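Local structure of ribonucleoside triphosphate reductase (Lactobacillus leichmannii, 1L1L) at residues P149-F154 with A230-I235; S215-L220 with I251-D256; G568-Q573 with P609-G614. The protein catalyses the adenosylcobalamin-dependent reduction of ribonucleoside triphosphates to 2'-deoxyribonucleoside triphosphates as an allosterically regulated monomer. All coordinates share one frame; numbering follows the deposited sequence.

Interaction 1: P149-F154 with A230-I235; sequences PFSFLF and ANALLI. Unlike the reference sequence in segment 149-154: Phe152 (reference Cys).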
ATOM      1  N   PRO A 149      13.208  -2.744 -15.326  1.00 32.73           N
ATOM      2  CA  PRO A 149      12.144  -3.062 -14.360  1.00 31.67           C
ATOM      3  C   PRO A 149      12.598  -3.131 -12.912  1.00 31.50           C
ATOM      4  O   PRO A 149      11.822  -2.835 -11.997  1.00 31.59           O
ATOM      5  CB  PRO A 149      11.603  -4.400 -14.860  1.00 31.85           C
ATOM      6  CG  PRO A 149      12.816  -5.027 -15.509  1.00 32.08           C
ATOM      7  CD  PRO A 149      13.402  -3.858 -16.269  1.00 32.51           C
ATOM      8  N   PHE A 150      13.852  -3.520 -12.697  1.00 30.38           N
ATOM      9  CA  PHE A 150      14.385  -3.621 -11.346  1.00 30.31           C
ATOM     10  C   PHE A 150      14.686  -2.230 -10.811  1.00 29.47           C
ATOM     11  O   PHE A 150      14.563  -1.977  -9.606  1.00 28.94           O
ATOM     12  CB  PHE A 150      15.669  -4.455 -11.332  1.00 31.28           C
ATOM     13  CG  PHE A 150      15.481  -5.862 -11.817  1.00 31.80           C
ATOM     14  CD1 PHE A 150      14.924  -6.829 -10.982  1.00 32.10           C
ATOM     15  CD2 PHE A 150      15.834  -6.211 -13.112  1.00 31.61           C
ATOM     16  CE1 PHE A 150      14.718  -8.133 -11.432  1.00 33.10           C
ATOM     17  CE2 PHE A 150      15.630  -7.517 -13.578  1.00 33.42           C
ATOM     18  CZ  PHE A 150      15.071  -8.478 -12.737  1.00 32.96           C
ATOM     19  N   SER A 151      15.104  -1.344 -11.711  1.00 28.22           N
ATOM     20  CA  SER A 151      15.413   0.030 -11.323  1.00 27.10           C
ATOM     21  C   SER A 151      14.125   0.738 -10.926  1.00 26.41           C
ATOM     22  O   SER A 151      14.111   1.529  -9.972  1.00 25.41           O
ATOM     23  CB  SER A 151      16.076   0.781 -12.480  1.00 27.38           C
ATOM     24  OG  SER A 151      17.371   0.265 -12.733  1.00 25.25           O
ATOM     25  N   PHE A 152      13.059   0.458 -11.676  1.00 25.78           N
ATOM     26  CA  PHE A 152      11.750   1.055 -11.418  1.00 25.72           C
ATOM     27  C   PHE A 152      11.288   0.617 -10.034  1.00 25.81           C
ATOM     28  O   PHE A 152      10.914   1.441  -9.191  1.00 23.44           O
ATOM     29  CB  PHE A 152      10.731   0.591 -12.459  1.00 25.79           C
ATOM     30  CG  PHE A 152       9.361   1.168 -12.251  1.00 27.80           C
ATOM     31  CD1 PHE A 152       9.048   2.442 -12.735  1.00 28.38           C
ATOM     32  CD2 PHE A 152       8.413   0.490 -11.491  1.00 25.87           C
ATOM     33  CE1 PHE A 152       7.814   3.029 -12.458  1.00 28.34           C
ATOM     34  CE2 PHE A 152       7.178   1.072 -11.207  1.00 26.99           C
ATOM     35  CZ  PHE A 152       6.879   2.341 -11.689  1.00 26.87           C
ATOM     36  N   LEU A 153      11.309  -0.694  -9.802  1.00 24.10           N
ATOM     37  CA  LEU A 153      10.900  -1.223  -8.509  1.00 24.61           C
ATOM     38  C   LEU A 153      11.748  -0.657  -7.364  1.00 24.08           C
ATOM     39  O   LEU A 153      11.209  -0.229  -6.336  1.00 24.13           O
ATOM     40  CB  LEU A 153      10.982  -2.753  -8.521  1.00 25.75           C
ATOM     41  CG  LEU A 153      10.701  -3.476  -7.204  1.00 25.39           C
ATOM     42  CD1 LEU A 153       9.749  -4.614  -7.446  1.00 28.20           C
ATOM     43  CD2 LEU A 153      12.000  -3.977  -6.624  1.00 27.35           C
ATOM     44  N   PHE A 154      13.070  -0.659  -7.546  1.00 22.58           N
ATOM     45  CA  PHE A 154      14.027  -0.164  -6.554  1.00 22.50           C
ATOM     46  C   PHE A 154      13.710   1.303  -6.204  1.00 22.51           C
ATOM     47  O   PHE A 154      13.655   1.695  -5.037  1.00 22.27           O
ATOM     48  CB  PHE A 154      15.444  -0.266  -7.145  1.00 21.86           C
ATOM     49  CG  PHE A 154      16.572  -0.169  -6.135  1.00 21.94           C
ATOM     50  CD1 PHE A 154      16.331  -0.091  -4.768  1.00 20.93           C
ATOM     51  CD2 PHE A 154      17.897  -0.185  -6.577  1.00 21.58           C
ATOM     52  CE1 PHE A 154      17.381  -0.029  -3.856  1.00 20.39           C
ATOM     53  CE2 PHE A 154      18.956  -0.124  -5.676  1.00 20.27           C
ATOM     54  CZ  PHE A 154      18.701  -0.045  -4.307  1.00 20.82           C
ATOM     55  N   ALA A 230      23.645   2.109  -9.488  1.00 30.48           N
ATOM     56  CA  ALA A 230      24.681   1.139  -9.129  1.00 30.75           C
ATOM     57  C   ALA A 230      24.190  -0.306  -9.280  1.00 31.45           C
ATOM     58  O   ALA A 230      24.961  -1.214  -9.627  1.00 31.48           O
ATOM     59  CB  ALA A 230      25.137   1.378  -7.718  1.00 29.56           C
ATOM     60  N   ASN A 231      22.913  -0.526  -9.000  1.00 30.50           N
ATOM     61  CA  ASN A 231      22.349  -1.861  -9.139  1.00 31.04           C
ATOM     62  C   ASN A 231      22.080  -2.076 -10.624  1.00 31.51           C
ATOM     63  O   ASN A 231      22.217  -3.191 -11.135  1.00 31.37           O
ATOM     64  CB  ASN A 231      21.048  -1.982  -8.334  1.00 29.89           C
ATOM     65  CG  ASN A 231      20.394  -3.345  -8.482  1.00 30.35           C
ATOM     66  OD1 ASN A 231      20.972  -4.369  -8.113  1.00 30.71           O
ATOM     67  ND2 ASN A 231      19.180  -3.362  -9.021  1.00 30.24           N
ATOM     68  N   ALA A 232      21.717  -0.996 -11.317  1.00 31.64           N
ATOM     69  CA  ALA A 232      21.435  -1.054 -12.751  1.00 32.99           C
ATOM     70  C   ALA A 232      22.699  -1.415 -13.535  1.00 34.66           C
ATOM     71  O   ALA A 232      22.651  -2.195 -14.497  1.00 34.03           O
ATOM     72  CB  ALA A 232      20.882   0.287 -13.241  1.00 32.55           C
ATOM     73  N   LEU A 233      23.821  -0.837 -13.112  1.00 35.27           N
ATOM     74  CA  LEU A 233      25.116  -1.091 -13.738  1.00 36.36           C
ATOM     75  C   LEU A 233      25.500  -2.556 -13.523  1.00 36.68           C
ATOM     76  O   LEU A 233      25.822  -3.269 -14.474  1.00 36.16           O
ATOM     77  CB  LEU A 233      26.184  -0.174 -13.124  1.00 36.10           C
ATOM     78  CG  LEU A 233      27.640  -0.401 -13.550  1.00 36.98           C
ATOM     79  CD1 LEU A 233      27.756  -0.265 -15.060  1.00 35.96           C
ATOM     80  CD2 LEU A 233      28.554   0.599 -12.830  1.00 35.27           C
ATOM     81  N   LEU A 234      25.454  -2.993 -12.266  1.00 36.94           N
ATOM     82  CA  LEU A 234      25.777  -4.371 -11.904  1.00 37.53           C
ATOM     83  C   LEU A 234      24.987  -5.392 -12.728  1.00 38.61           C
ATOM     84  O   LEU A 234      25.544  -6.385 -13.205  1.00 38.56           O
ATOM     85  CB  LEU A 234      25.494  -4.613 -10.422  1.00 36.64           C
ATOM     86  CG  LEU A 234      25.636  -6.073  -9.988  1.00 36.04           C
ATOM     87  CD1 LEU A 234      27.070  -6.550 -10.244  1.00 36.24           C
ATOM     88  CD2 LEU A 234      25.278  -6.216  -8.524  1.00 35.00           C
ATOM     89  N   ILE A 235      23.686  -5.153 -12.877  1.00 38.60           N
ATOM     90  CA  ILE A 235      22.833  -6.050 -13.638  1.00 39.43           C
ATOM     91  C   ILE A 235      23.149  -6.032 -15.136  1.00 39.63           C
ATOM     92  O   ILE A 235      23.392  -7.082 -15.740  1.00 39.65           O
ATOM     93  CB  ILE A 235      21.337  -5.692 -13.443  1.00 39.13           C
ATOM     94  CG1 ILE A 235      20.906  -5.998 -12.005  1.00 39.12           C
ATOM     95  CG2 ILE A 235      20.489  -6.473 -14.425  1.00 39.12           C
ATOM     96  CD1 ILE A 235      19.511  -5.476 -11.652  1.00 39.30           C
TER
HETATM   97  O   HOH W   1      18.569  -0.768 -10.166  1.00 31.01           O
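Ser151 and Ala232 mark the closest backbone approach of these two helix segments, their CA atoms 6.3 Å apart, and the serine hydroxyl lies against the alanine methyl, Ser151 OG to Ala232 CB at 3.5 Å. Beside this pair, the CD1 methyl of Ile235 settles against the root of the Phe150 side chain, 4.0 Å from Phe150 CB, with CD2 of the ring equally close and CG only slightly farther; the two side chains cross at about a right angle. At the other end Phe154 meets the methylene of Asn231, with Phe154 CE2 3.9 Å from Asn231 CB, and the ring and amide planes stand 87° apart. Asn231 carries its amide group anti to the backbone N (chi1 178°), which brings ND2 into the gap between the helices. There it donates to a water between the helices, Asn231 ND2 to water 2.9 Å, and the same water is hydrogen-bonded to Ser151 OG at 3.0 Å; it also lies in the plane of the Phe154 ring, at its edge. The segments run nearly antiparallel, 159° between directions, and their axes approach to 9.6 Å; Ser151, Ala232 and one water occupy the middle, with larger side chains towards either end. Helix 224-236 is the connection of a beta-alpha-beta unit in the B12-dependent reductase insertion domain, and here it is laid against helix 148-158. Further out, Tyr129 OH and the carbonyl of Ser147 are also hydrogen-bonded to Ser151 OG, which helps to hold the hydroxyl. Met280 of helix 275-289 and Ile308 of helix 298-313 both pack on Phe154 and Asn231.

Interaction 2: S215-L220 with I251-D256; sequences SIYYRL and ILDLSD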
ATOM      1  N   SER A 215      39.227  -2.692 -15.264  1.00 57.76           N
ATOM      2  CA  SER A 215      38.062  -2.677 -14.387  1.00 56.16           C
ATOM      3  C   SER A 215      37.110  -1.512 -14.636  1.00 54.62           C
ATOM      4  O   SER A 215      37.528  -0.417 -15.009  1.00 54.49           O
ATOM      5  CB  SER A 215      38.502  -2.646 -12.921  1.00 56.39           C
ATOM      6  OG  SER A 215      39.149  -3.848 -12.551  1.00 57.38           O
ATOM      7  N   ILE A 216      35.821  -1.764 -14.434  1.00 52.84           N
ATOM      8  CA  ILE A 216      34.804  -0.728 -14.583  1.00 51.01           C
ATOM      9  C   ILE A 216      34.666  -0.166 -13.177  1.00 49.21           C
ATOM     10  O   ILE A 216      34.539  -0.919 -12.212  1.00 48.74           O
ATOM     11  CB  ILE A 216      33.451  -1.310 -15.035  1.00 51.61           C
ATOM     12  CG1 ILE A 216      33.625  -2.057 -16.361  1.00 52.27           C
ATOM     13  CG2 ILE A 216      32.429  -0.189 -15.194  1.00 51.81           C
ATOM     14  CD1 ILE A 216      32.384  -2.810 -16.816  1.00 52.55           C
ATOM     15  N   TYR A 217      34.711   1.156 -13.059  1.00 47.64           N
ATOM     16  CA  TYR A 217      34.625   1.796 -11.756  1.00 45.87           C
ATOM     17  C   TYR A 217      33.527   2.849 -11.687  1.00 44.92           C
ATOM     18  O   TYR A 217      33.381   3.666 -12.599  1.00 45.03           O
ATOM     19  CB  TYR A 217      35.988   2.408 -11.419  1.00 45.95           C
ATOM     20  CG  TYR A 217      35.996   3.318 -10.216  1.00 45.37           C
ATOM     21  CD1 TYR A 217      35.577   4.645 -10.321  1.00 45.04           C
ATOM     22  CD2 TYR A 217      36.413   2.851  -8.968  1.00 45.11           C
ATOM     23  CE1 TYR A 217      35.571   5.484  -9.216  1.00 44.71           C
ATOM     24  CE2 TYR A 217      36.410   3.686  -7.853  1.00 45.07           C
ATOM     25  CZ  TYR A 217      35.987   5.001  -7.988  1.00 44.49           C
ATOM     26  OH  TYR A 217      35.970   5.833  -6.895  1.00 45.05           O
ATOM     27  N   TYR A 218      32.757   2.824 -10.600  1.00 43.55           N
ATOM     28  CA  TYR A 218      31.665   3.773 -10.399  1.00 42.12           C
ATOM     29  C   TYR A 218      31.628   4.312  -8.970  1.00 41.92           C
ATOM     30  O   TYR A 218      31.555   3.553  -7.998  1.00 41.06           O
ATOM     31  CB  TYR A 218      30.320   3.113 -10.728  1.00 42.01           C
ATOM     32  CG  TYR A 218      29.113   4.026 -10.558  1.00 40.06           C
ATOM     33  CD1 TYR A 218      27.913   3.533 -10.042  1.00 40.15           C
ATOM     34  CD2 TYR A 218      29.166   5.375 -10.921  1.00 40.41           C
ATOM     35  CE1 TYR A 218      26.796   4.361  -9.888  1.00 39.60           C
ATOM     36  CE2 TYR A 218      28.055   6.213 -10.772  1.00 38.79           C
ATOM     37  CZ  TYR A 218      26.876   5.698 -10.254  1.00 39.61           C
ATOM     38  OH  TYR A 218      25.777   6.513 -10.092  1.00 39.30           O
ATOM     39  N   ARG A 219      31.682   5.633  -8.859  1.00 41.42           N
ATOM     40  CA  ARG A 219      31.637   6.323  -7.577  1.00 40.86           C
ATOM     41  C   ARG A 219      30.171   6.687  -7.359  1.00 39.60           C
ATOM     42  O   ARG A 219      29.617   7.493  -8.108  1.00 38.86           O
ATOM     43  CB  ARG A 219      32.503   7.591  -7.649  1.00 42.33           C
ATOM     44  CG  ARG A 219      32.158   8.660  -6.627  1.00 45.04           C
ATOM     45  CD  ARG A 219      32.516   8.233  -5.221  1.00 46.20           C
ATOM     46  NE  ARG A 219      33.914   8.493  -4.903  1.00 46.36           N
ATOM     47  CZ  ARG A 219      34.460   8.220  -3.725  1.00 47.41           C
ATOM     48  NH1 ARG A 219      33.721   7.678  -2.765  1.00 48.81           N
ATOM     49  NH2 ARG A 219      35.740   8.490  -3.497  1.00 47.52           N
ATOM     50  N   LEU A 220      29.539   6.094  -6.351  1.00 37.42           N
ATOM     51  CA  LEU A 220      28.128   6.361  -6.101  1.00 36.41           C
ATOM     52  C   LEU A 220      27.788   7.698  -5.469  1.00 35.62           C
ATOM     53  O   LEU A 220      28.298   8.050  -4.406  1.00 34.86           O
ATOM     54  CB  LEU A 220      27.505   5.269  -5.229  1.00 35.84           C
ATOM     55  CG  LEU A 220      27.002   4.011  -5.939  1.00 35.92           C
ATOM     56  CD1 LEU A 220      28.176   3.260  -6.517  1.00 36.47           C
ATOM     57  CD2 LEU A 220      26.226   3.148  -4.957  1.00 36.27           C
ATOM     58  N   ILE A 251      33.882  -2.397 -10.075  1.00 42.71           N
ATOM     59  CA  ILE A 251      34.260  -1.884  -8.771  1.00 41.37           C
ATOM     60  C   ILE A 251      33.310  -0.746  -8.421  1.00 40.72           C
ATOM     61  O   ILE A 251      33.362   0.315  -9.035  1.00 39.89           O
ATOM     62  CB  ILE A 251      35.693  -1.326  -8.771  1.00 41.48           C
ATOM     63  CG1 ILE A 251      36.674  -2.385  -9.285  1.00 41.38           C
ATOM     64  CG2 ILE A 251      36.063  -0.883  -7.358  1.00 42.03           C
ATOM     65  CD1 ILE A 251      38.082  -1.858  -9.531  1.00 41.03           C
ATOM     66  N   LEU A 252      32.435  -0.974  -7.448  1.00 39.82           N
ATOM     67  CA  LEU A 252      31.489   0.055  -7.023  1.00 39.13           C
ATOM     68  C   LEU A 252      31.992   0.683  -5.723  1.00 39.00           C
ATOM     69  O   LEU A 252      32.188  -0.008  -4.717  1.00 38.52           O
ATOM     70  CB  LEU A 252      30.094  -0.553  -6.829  1.00 38.26           C
ATOM     71  CG  LEU A 252      29.431  -1.085  -8.101  1.00 37.87           C
ATOM     72  CD1 LEU A 252      28.085  -1.712  -7.764  1.00 38.42           C
ATOM     73  CD2 LEU A 252      29.245   0.046  -9.101  1.00 39.18           C
ATOM     74  N   ASP A 253      32.210   1.995  -5.759  1.00 38.63           N
ATOM     75  CA  ASP A 253      32.713   2.734  -4.602  1.00 38.43           C
ATOM     76  C   ASP A 253      31.561   3.414  -3.847  1.00 38.78           C
ATOM     77  O   ASP A 253      30.921   4.322  -4.383  1.00 37.83           O
ATOM     78  CB  ASP A 253      33.711   3.800  -5.077  1.00 38.77           C
ATOM     79  CG  ASP A 253      34.571   4.341  -3.955  1.00 38.91           C
ATOM     80  OD1 ASP A 253      34.039   4.569  -2.850  1.00 40.14           O
ATOM     81  OD2 ASP A 253      35.782   4.557  -4.182  1.00 39.22           O
ATOM     82  N   LEU A 254      31.303   2.970  -2.616  1.00 38.56           N
ATOM     83  CA  LEU A 254      30.226   3.531  -1.790  1.00 39.35           C
ATOM     84  C   LEU A 254      30.814   4.290  -0.597  1.00 39.56           C
ATOM     85  O   LEU A 254      30.243   4.288   0.498  1.00 39.08           O
ATOM     86  CB  LEU A 254      29.317   2.412  -1.253  1.00 39.37           C
ATOM     87  CG  LEU A 254      29.068   1.160  -2.101  1.00 40.34           C
ATOM     88  CD1 LEU A 254      27.941   0.356  -1.466  1.00 39.87           C
ATOM     89  CD2 LEU A 254      28.710   1.532  -3.528  1.00 40.11           C
ATOM     90  N   SER A 255      31.961   4.927  -0.803  1.00 39.98           N
ATOM     91  CA  SER A 255      32.614   5.667   0.275  1.00 40.54           C
ATOM     92  C   SER A 255      31.848   6.937   0.640  1.00 40.40           C
ATOM     93  O   SER A 255      31.981   7.447   1.753  1.00 40.44           O
ATOM     94  CB  SER A 255      34.052   6.030  -0.123  1.00 40.49           C
ATOM     95  OG  SER A 255      34.841   4.867  -0.344  1.00 40.87           O
ATOM     96  N   ASP A 256      31.044   7.437  -0.295  1.00 40.75           N
ATOM     97  CA  ASP A 256      30.272   8.662  -0.073  1.00 40.67           C
ATOM     98  C   ASP A 256      28.893   8.441   0.518  1.00 40.80           C
ATOM     99  O   ASP A 256      28.240   9.390   0.952  1.00 40.95           O
ATOM    100  CB  ASP A 256      30.127   9.445  -1.377  1.00 41.08           C
ATOM    101  CG  ASP A 256      31.434  10.060  -1.829  1.00 42.06           C
ATOM    102  OD1 ASP A 256      32.206  10.487  -0.947  1.00 43.03           O
ATOM    103  OD2 ASP A 256      31.685  10.122  -3.055  1.00 42.06           O
TER
HETATM  104  O   HOH W   2      29.825   6.626  -2.929  1.00 35.91           O
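Tyr217 leans over the neighbouring strand toward Asp253, two positions beyond its own bridge partner, Ile251. With CG anti to the backbone N (chi1 170°) the ring passes Ile251, where Tyr217 CD2 lies 4.1 Å from Ile251 CG2, and then gives its hydroxyl proton to the carboxylate, Tyr217 OH to Asp253 OD2 at 3.0 Å. Ring and carboxylate planes are 83° apart, and the donor arrives from above the carboxylate plane. The other oxygen, Asp253 OD1, is held within its own segment by the N-H of Ser255, which makes an Asx turn just past the strand, and also by its hydroxyl. Arg219 lies alongside Asp253 and points the same way. Bends at chi2 and chi3 fold its guanidinium between two acids: Asp253 CG sits over one face and Asp256 OD2 over the other. Both salt bridges, Arg219 NH1 to Asp253 OD1 at 3.1 Å and Arg219 NH1 to Asp256 OD2 at 3.2 Å, approach well out of the guanidinium plane, so they rest on charge without a directed N-H.

These groups stand on two parallel strands, the ends of a beta-alpha-beta unit whose helix is 224-236; strand 249-253 is central in a three-stranded sheet, with strand 183-187 on its far side. Four backbone bonds zip the pair together, from Ile251 N to Ile216 O (2.7 Å) through Leu220 N to Asp253 O (3.0 Å). On the face that carries Tyr218 and Leu252 the contacts are apolar: Leu252 CD2 touches Tyr218 CB at 3.6 Å and reaches the edge of that ring, in its plane, and Leu229 and Leu233 of the helix lie against Tyr218. Past the strand ends, Leu220 and Leu254 run side by side, pressed tightly at their CD2 methyls, while a water joins Leu220 O, Asp253 O and Asp256 N.

Interaction 3: G568-Q573 with P609-G614; sequences GAYLIQ and PIKAVG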
ATOM      1  N   GLY A 568     -13.881  -8.426  17.245  1.00 32.84           N
ATOM      2  CA  GLY A 568     -14.796  -8.728  18.342  1.00 33.67           C
ATOM      3  C   GLY A 568     -15.707  -7.559  18.701  1.00 34.36           C
ATOM      4  O   GLY A 568     -15.377  -6.413  18.423  1.00 34.06           O
ATOM      5  N   ALA A 569     -16.846  -7.844  19.326  1.00 34.48           N
ATOM      6  CA  ALA A 569     -17.815  -6.807  19.714  1.00 33.97           C
ATOM      7  C   ALA A 569     -17.247  -5.845  20.755  1.00 33.90           C
ATOM      8  O   ALA A 569     -17.331  -4.623  20.611  1.00 33.62           O
ATOM      9  CB  ALA A 569     -19.073  -7.463  20.261  1.00 33.73           C
ATOM     10  N   TYR A 570     -16.683  -6.413  21.810  1.00 33.85           N
ATOM     11  CA  TYR A 570     -16.078  -5.642  22.884  1.00 34.40           C
ATOM     12  C   TYR A 570     -14.666  -6.186  23.044  1.00 33.76           C
ATOM     13  O   TYR A 570     -14.474  -7.388  23.228  1.00 34.42           O
ATOM     14  CB  TYR A 570     -16.866  -5.835  24.177  1.00 35.66           C
ATOM     15  CG  TYR A 570     -18.273  -5.300  24.114  1.00 37.46           C
ATOM     16  CD1 TYR A 570     -18.524  -3.930  24.202  1.00 37.63           C
ATOM     17  CD2 TYR A 570     -19.358  -6.160  23.946  1.00 37.76           C
ATOM     18  CE1 TYR A 570     -19.818  -3.431  24.125  1.00 38.31           C
ATOM     19  CE2 TYR A 570     -20.658  -5.668  23.865  1.00 38.24           C
ATOM     20  CZ  TYR A 570     -20.878  -4.303  23.956  1.00 38.50           C
ATOM     21  OH  TYR A 570     -22.165  -3.810  23.869  1.00 40.28           O
ATOM     22  N   LEU A 571     -13.681  -5.305  22.981  1.00 33.35           N
ATOM     23  CA  LEU A 571     -12.301  -5.744  23.089  1.00 33.27           C
ATOM     24  C   LEU A 571     -11.413  -4.772  23.839  1.00 32.78           C
ATOM     25  O   LEU A 571     -11.748  -3.602  24.012  1.00 32.24           O
ATOM     26  CB  LEU A 571     -11.691  -5.894  21.692  1.00 33.79           C
ATOM     27  CG  LEU A 571     -12.290  -6.785  20.607  1.00 35.69           C
ATOM     28  CD1 LEU A 571     -11.765  -6.321  19.258  1.00 35.97           C
ATOM     29  CD2 LEU A 571     -11.923  -8.236  20.858  1.00 36.00           C
ATOM     30  N   ILE A 572     -10.268  -5.282  24.274  1.00 31.47           N
ATOM     31  CA  ILE A 572      -9.252  -4.455  24.894  1.00 31.29           C
ATOM     32  C   ILE A 572      -8.196  -4.459  23.797  1.00 31.43           C
ATOM     33  O   ILE A 572      -7.616  -5.509  23.498  1.00 31.72           O
ATOM     34  CB  ILE A 572      -8.613  -5.091  26.142  1.00 31.22           C
ATOM     35  CG1 ILE A 572      -9.582  -5.065  27.324  1.00 31.59           C
ATOM     36  CG2 ILE A 572      -7.327  -4.344  26.486  1.00 30.74           C
ATOM     37  CD1 ILE A 572     -10.052  -3.684  27.724  1.00 33.11           C
ATOM     38  N   GLN A 573      -7.965  -3.318  23.163  1.00 30.26           N
ATOM     39  CA  GLN A 573      -6.952  -3.273  22.122  1.00 30.90           C
ATOM     40  C   GLN A 573      -5.685  -2.684  22.699  1.00 30.27           C
ATOM     41  O   GLN A 573      -5.718  -1.640  23.341  1.00 29.42           O
ATOM     42  CB  GLN A 573      -7.431  -2.459  20.923  1.00 32.03           C
ATOM     43  CG  GLN A 573      -8.505  -3.179  20.129  1.00 34.68           C
ATOM     44  CD  GLN A 573      -8.465  -2.838  18.654  1.00 36.16           C
ATOM     45  OE1 GLN A 573      -7.423  -2.953  18.011  1.00 35.84           O
ATOM     46  NE2 GLN A 573      -9.607  -2.423  18.108  1.00 37.83           N
ATOM     47  N   PRO A 609     -10.017   0.268  25.751  1.00 28.27           N
ATOM     48  CA  PRO A 609     -11.289  -0.462  25.676  1.00 30.01           C
ATOM     49  C   PRO A 609     -12.008   0.020  24.408  1.00 31.37           C
ATOM     50  O   PRO A 609     -12.046   1.222  24.145  1.00 31.90           O
ATOM     51  CB  PRO A 609     -12.021  -0.025  26.949  1.00 30.14           C
ATOM     52  CG  PRO A 609     -10.883   0.295  27.901  1.00 30.51           C
ATOM     53  CD  PRO A 609      -9.914   1.030  27.007  1.00 29.09           C
ATOM     54  N   ILE A 610     -12.557  -0.898  23.615  1.00 32.47           N
ATOM     55  CA  ILE A 610     -13.242  -0.501  22.384  1.00 33.34           C
ATOM     56  C   ILE A 610     -14.517  -1.272  22.091  1.00 34.21           C
ATOM     57  O   ILE A 610     -14.552  -2.503  22.158  1.00 32.69           O
ATOM     58  CB  ILE A 610     -12.322  -0.637  21.142  1.00 34.00           C
ATOM     59  CG1 ILE A 610     -11.128   0.308  21.269  1.00 33.52           C
ATOM     60  CG2 ILE A 610     -13.115  -0.320  19.873  1.00 33.59           C
ATOM     61  CD1 ILE A 610     -10.184   0.278  20.082  1.00 35.57           C
ATOM     62  N   LYS A 611     -15.565  -0.530  21.757  1.00 35.13           N
ATOM     63  CA  LYS A 611     -16.853  -1.123  21.429  1.00 37.27           C
ATOM     64  C   LYS A 611     -17.110  -0.969  19.943  1.00 37.09           C
ATOM     65  O   LYS A 611     -17.054   0.137  19.406  1.00 37.74           O
ATOM     66  CB  LYS A 611     -17.978  -0.441  22.205  1.00 38.86           C
ATOM     67  CG  LYS A 611     -19.357  -0.982  21.868  1.00 41.18           C
ATOM     68  CD  LYS A 611     -20.434  -0.355  22.748  1.00 42.75           C
ATOM     69  CE  LYS A 611     -21.809  -0.955  22.452  1.00 43.58           C
ATOM     70  NZ  LYS A 611     -22.874  -0.400  23.344  1.00 44.59           N
ATOM     71  N   ALA A 612     -17.389  -2.080  19.273  1.00 36.90           N
ATOM     72  CA  ALA A 612     -17.650  -2.023  17.841  1.00 36.63           C
ATOM     73  C   ALA A 612     -19.088  -1.615  17.582  1.00 36.41           C
ATOM     74  O   ALA A 612     -19.983  -1.909  18.376  1.00 35.87           O
ATOM     75  CB  ALA A 612     -17.372  -3.373  17.200  1.00 36.16           C
ATOM     76  N   VAL A 613     -19.297  -0.919  16.471  1.00 36.73           N
ATOM     77  CA  VAL A 613     -20.629  -0.494  16.076  1.00 36.56           C
ATOM     78  C   VAL A 613     -21.505  -1.733  15.972  1.00 36.86           C
ATOM     79  O   VAL A 613     -21.051  -2.791  15.520  1.00 37.73           O
ATOM     80  CB  VAL A 613     -20.598   0.201  14.708  1.00 36.72           C
ATOM     81  CG1 VAL A 613     -22.001   0.548  14.261  1.00 36.69           C
ATOM     82  CG2 VAL A 613     -19.743   1.449  14.788  1.00 36.49           C
ATOM     83  N   GLY A 614     -22.753  -1.610  16.408  1.00 36.18           N
ATOM     84  CA  GLY A 614     -23.667  -2.733  16.337  1.00 36.13           C
ATOM     85  C   GLY A 614     -23.269  -3.900  17.214  1.00 36.22           C
ATOM     86  O   GLY A 614     -23.733  -5.022  17.008  1.00 36.34           O
TER
HETATM   87  O   HOH W   3     -14.423  -3.797  19.297  1.00 39.38           O
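Lys611 runs its whole length beside the ring of Tyr570, its non-hydrogen-bonded partner across two antiparallel strands. CB starts the contact 4.0 Å from Tyr570 CE1. With CG anti to the backbone N (chi1 178°) and every later torsion extended, the chain then travels in the same direction as the tyrosine: Lys611 CG and CD both come to 3.4 Å from Tyr570 CE1. Next, CE passes the phenol oxygen, Lys611 CE to Tyr570 OH being 3.2 Å. At the tip, NZ stays 3.5 Å from Tyr570 OH, and both polar ends turn to one acid outside the segments: Tyr570 OH is hydrogen-bonded to Asp616 OD1, whereas Lys611 NZ makes a long, weak ion pair with Asp616 OD2.

On the same face of the sheet, Ile572 CD1 meets the Pro609 ring, 4.1 Å from its CG. Leu571 and Ile610 lie on the other face, and the bent chain of Gln573 brings its amide nitrogen against a methyl of Ile610, Gln573 NE2 to Ile610 CD1 at 3.4 Å. The backbones are joined by the reciprocal bonds of the Leu571–Ile610 pair and by Ala612 N to Ala569 O (2.9 Å), the last nearly straight at 175°. Strands 570-578 and 603-611 are the inner pair of a four-stranded antiparallel sheet, with 690-692 beyond the first and 593-596 beyond the second. Proline at 609 has no N-H to give, but it occupies a non-hydrogen-bonded site facing strand 570-578, where none is required. For Lys611 the contact is mainly one of methylenes against the ring, while the phenol's hydrogen bond, and more weakly the distant ammonium, would probably favour a negative Asp616.

How the interactions relate
Interactions 1 and 2 are joined by one helix. Helix 224-236 follows strand 216-219 and leads on to strand 249-253, and it presents Asn231, Ala232 and Ile235 to helix 148-158 while other side chains pack on strand 216-219 and the residue that follows it: Ala230 CB lies 3.5 Å from Leu220 CD2, and Leu233 CD2 is 3.7 Å from Tyr218 CB. Their centres are 15 Å apart, and the segments alternate along the chain. Interaction 3 is a separate unit on the opposite side of the chain's centre, with nearest atoms about 31 Å from interaction 1 and about 41 Å from interaction 2. All three are packing contacts within the fold.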